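PDB 3OBB: NAD-dependent L-serine dehydrogenase from Pseudomonas aeruginosa, which catalyses the NAD-dependent oxidation of L-serine to aminoacetaldehyde and carbon dioxide, also oxidises methyl-L-serine, and works as a homotetramer built as a dimer of dimers. Local coordinates for residues F137-D142 against I160-P165. Residues are numbered along the deposited sequence; the frame is centred on the assembly and turned at random.
Sequences FMVGGD and IFHAGP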
ATOM      1  N   PHE A 137      31.210  -4.223  -0.522  1.00 35.68           N
ATOM      2  CA  PHE A 137      31.058  -4.641   0.835  1.00 35.60           C
ATOM      3  C   PHE A 137      30.528  -3.487   1.613  1.00 36.09           C
ATOM      4  O   PHE A 137      30.953  -2.350   1.405  1.00 37.21           O
ATOM      5  CB  PHE A 137      32.399  -5.097   1.406  1.00 35.72           C
ATOM      6  CG  PHE A 137      32.881  -6.397   0.840  1.00 35.84           C
ATOM      7  CD1 PHE A 137      33.650  -6.422  -0.327  1.00 35.18           C
ATOM      8  CD2 PHE A 137      32.565  -7.606   1.469  1.00 34.95           C
ATOM      9  CE1 PHE A 137      34.126  -7.613  -0.846  1.00 33.53           C
ATOM     10  CE2 PHE A 137      33.024  -8.814   0.962  1.00 36.35           C
ATOM     11  CZ  PHE A 137      33.822  -8.827  -0.201  1.00 35.96           C
HETATM   12  N   MSE A 138      29.619  -3.788   2.529  1.00 36.46           N
HETATM   13  CA  MSE A 138      29.075  -2.787   3.450  1.00 37.94           C
HETATM   14  C   MSE A 138      29.392  -3.240   4.866  1.00 38.14           C
HETATM   15  O   MSE A 138      28.895  -4.255   5.346  1.00 37.35           O
HETATM   16  CB  MSE A 138      27.578  -2.626   3.243  1.00 36.74           C
HETATM   17  CG  MSE A 138      27.238  -2.213   1.832  1.00 37.64           C
HETATM   18 SE   MSE A 138      25.323  -2.231   1.525  0.70 37.65          SE
HETATM   19  CE  MSE A 138      25.283  -1.739  -0.356  1.00 34.58           C
ATOM     20  N   VAL A 139      30.247  -2.476   5.521  1.00 39.18           N
ATOM     21  CA  VAL A 139      31.002  -3.003   6.650  1.00 40.22           C
ATOM     22  C   VAL A 139      30.655  -2.280   7.941  1.00 40.97           C
ATOM     23  O   VAL A 139      30.771  -1.057   8.010  1.00 42.63           O
ATOM     24  CB  VAL A 139      32.505  -2.867   6.358  1.00 41.17           C
ATOM     25  CG1 VAL A 139      33.351  -3.308   7.534  1.00 42.93           C
ATOM     26  CG2 VAL A 139      32.855  -3.664   5.111  1.00 39.43           C
ATOM     27  N   GLY A 140      30.229  -3.030   8.951  1.00 40.62           N
ATOM     28  CA  GLY A 140      30.114  -2.512  10.305  1.00 41.45           C
ATOM     29  C   GLY A 140      31.199  -3.074  11.211  1.00 44.13           C
ATOM     30  O   GLY A 140      31.599  -4.224  11.047  1.00 43.96           O
ATOM     31  N   GLY A 141      31.663  -2.260  12.165  1.00 46.06           N
ATOM     32  CA  GLY A 141      32.730  -2.656  13.092  1.00 49.20           C
ATOM     33  C   GLY A 141      33.820  -1.620  13.284  1.00 51.24           C
ATOM     34  O   GLY A 141      33.730  -0.512  12.768  1.00 49.83           O
ATOM     35  N   ASP A 142      34.860  -1.999  14.033  1.00 55.17           N
ATOM     36  CA  ASP A 142      35.980  -1.107  14.362  1.00 57.81           C
ATOM     37  C   ASP A 142      36.833  -0.832  13.133  1.00 57.30           C
ATOM     38  O   ASP A 142      37.116  -1.740  12.351  1.00 56.43           O
ATOM     39  CB  ASP A 142      36.858  -1.710  15.471  1.00 61.43           C
ATOM     40  CG  ASP A 142      36.106  -1.917  16.775  1.00 64.42           C
ATOM     41  OD1 ASP A 142      36.634  -2.608  17.679  1.00 68.31           O
ATOM     42  OD2 ASP A 142      34.983  -1.387  16.912  1.00 63.84           O
ATOM     43  N   ILE A 160      34.340  -0.554  -1.138  1.00 42.44           N
ATOM     44  CA  ILE A 160      34.328  -0.980   0.250  1.00 42.51           C
ATOM     45  C   ILE A 160      33.900   0.186   1.112  1.00 42.23           C
ATOM     46  O   ILE A 160      34.627   1.169   1.270  1.00 44.40           O
ATOM     47  CB  ILE A 160      35.689  -1.628   0.706  1.00 44.25           C
ATOM     48  CG1 ILE A 160      36.079  -2.767  -0.245  1.00 42.77           C
ATOM     49  CG2 ILE A 160      35.581  -2.178   2.112  1.00 45.01           C
ATOM     50  CD1 ILE A 160      37.519  -2.866  -0.491  1.00 45.63           C
ATOM     51  N   PHE A 161      32.699   0.073   1.661  1.00 40.38           N
ATOM     52  CA  PHE A 161      32.174   1.124   2.491  1.00 40.56           C
ATOM     53  C   PHE A 161      32.194   0.737   3.948  1.00 41.17           C
ATOM     54  O   PHE A 161      31.784  -0.375   4.292  1.00 41.69           O
ATOM     55  CB  PHE A 161      30.736   1.457   2.074  1.00 38.49           C
ATOM     56  CG  PHE A 161      30.621   1.962   0.675  1.00 38.15           C
ATOM     57  CD1 PHE A 161      30.182   1.120  -0.348  1.00 35.37           C
ATOM     58  CD2 PHE A 161      30.937   3.280   0.366  1.00 38.97           C
ATOM     59  CE1 PHE A 161      30.040   1.587  -1.643  1.00 35.33           C
ATOM     60  CE2 PHE A 161      30.828   3.749  -0.947  1.00 39.20           C
ATOM     61  CZ  PHE A 161      30.381   2.891  -1.955  1.00 38.23           C
ATOM     62  N   HIS A 162      32.692   1.647   4.790  1.00 42.03           N
ATOM     63  CA  HIS A 162      32.562   1.527   6.235  1.00 42.47           C
ATOM     64  C   HIS A 162      31.258   2.207   6.592  1.00 41.05           C
ATOM     65  O   HIS A 162      31.188   3.433   6.628  1.00 39.99           O
ATOM     66  CB  HIS A 162      33.736   2.233   6.926  1.00 45.82           C
ATOM     67  CG  HIS A 162      33.874   1.919   8.385  1.00 48.49           C
ATOM     68  ND1 HIS A 162      33.191   0.890   9.001  1.00 49.34           N
ATOM     69  CD2 HIS A 162      34.667   2.465   9.337  1.00 50.97           C
ATOM     70  CE1 HIS A 162      33.529   0.843  10.277  1.00 49.06           C
ATOM     71  NE2 HIS A 162      34.430   1.782  10.504  1.00 52.49           N
ATOM     72  N   ALA A 163      30.215   1.398   6.786  1.00 39.28           N
ATOM     73  CA  ALA A 163      28.878   1.892   6.998  1.00 38.16           C
ATOM     74  C   ALA A 163      28.688   2.473   8.407  1.00 39.71           C
ATOM     75  O   ALA A 163      27.854   3.358   8.608  1.00 39.78           O
ATOM     76  CB  ALA A 163      27.877   0.798   6.727  1.00 36.43           C
ATOM     77  N   GLY A 164      29.463   1.985   9.374  1.00 41.17           N
ATOM     78  CA  GLY A 164      29.361   2.473  10.754  1.00 42.76           C
ATOM     79  C   GLY A 164      29.847   1.433  11.758  1.00 44.67           C
ATOM     80  O   GLY A 164      30.628   0.518  11.373  1.00 45.26           O
ATOM     81  N   PRO A 165      29.364   1.515  13.025  1.00 44.81           N
ATOM     82  CA  PRO A 165      29.823   0.533  14.024  1.00 47.04           C
ATOM     83  C   PRO A 165      29.211  -0.879  13.837  1.00 46.07           C
ATOM     84  O   PRO A 165      28.724  -1.214  12.743  1.00 44.44           O
ATOM     85  CB  PRO A 165      29.425   1.172  15.370  1.00 48.94           C
ATOM     86  CG  PRO A 165      28.212   2.027  15.028  1.00 47.10           C
ATOM     87  CD  PRO A 165      28.377   2.464  13.580  1.00 44.87           C
TER
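His162 turns the ND1 edge of its imidazole to the backbone carbonyl of Val139. Its CG lies anti to the backbone N (chi1 -167°), which swings the ring along the strand toward strand 135-140. ND1 donates to Val139 O at 3.3 Å, and that oxygen sits in the ring plane. The ring N-H comes from above the carbonyl plane, not along a lone pair. Ala163 N reaches the same Val139 O at 2.8 Å from the opposite face of that plane, so two donors grip one oxygen.

The shared oxygen lies at a beta bulge, where the register shifts by one residue between Val139 and Gly140. Before it, the parallel pairing is regular: Phe161 N donates to Phe137 O at 3.0 Å, and Val139 N to Phe161 O at 2.9 Å. Beyond it, Gly141 N bonds to Gly164 O at 3.1 Å, in the carbonyl plane. Gly140 CA also makes a C-H...O contact to Gly164 O.

Phe137, Val139, Ile160 and His162 project from one face of the sheet. There Ile160 CG2 meets Val139 CG2 at 4.3 Å and Phe137 CB at 4.4 Å. Met138, a selenomethionine, and Phe161 project from the other face.

The two strands belong to a beta-alpha-beta unit in the Rossmann-type NAD-binding domain. Helix 143-156 connects them and packs on the face of Phe137, Ile160 and His162. On the face of Met138 and Phe161, Met138 touches the active-site Lys173 of helix 168-196. Ile207 of a second subunit packs on both side chains and on Ala163. Strand 135-140 lies between strands 117-124 and 159-164, the latter outermost within the chain.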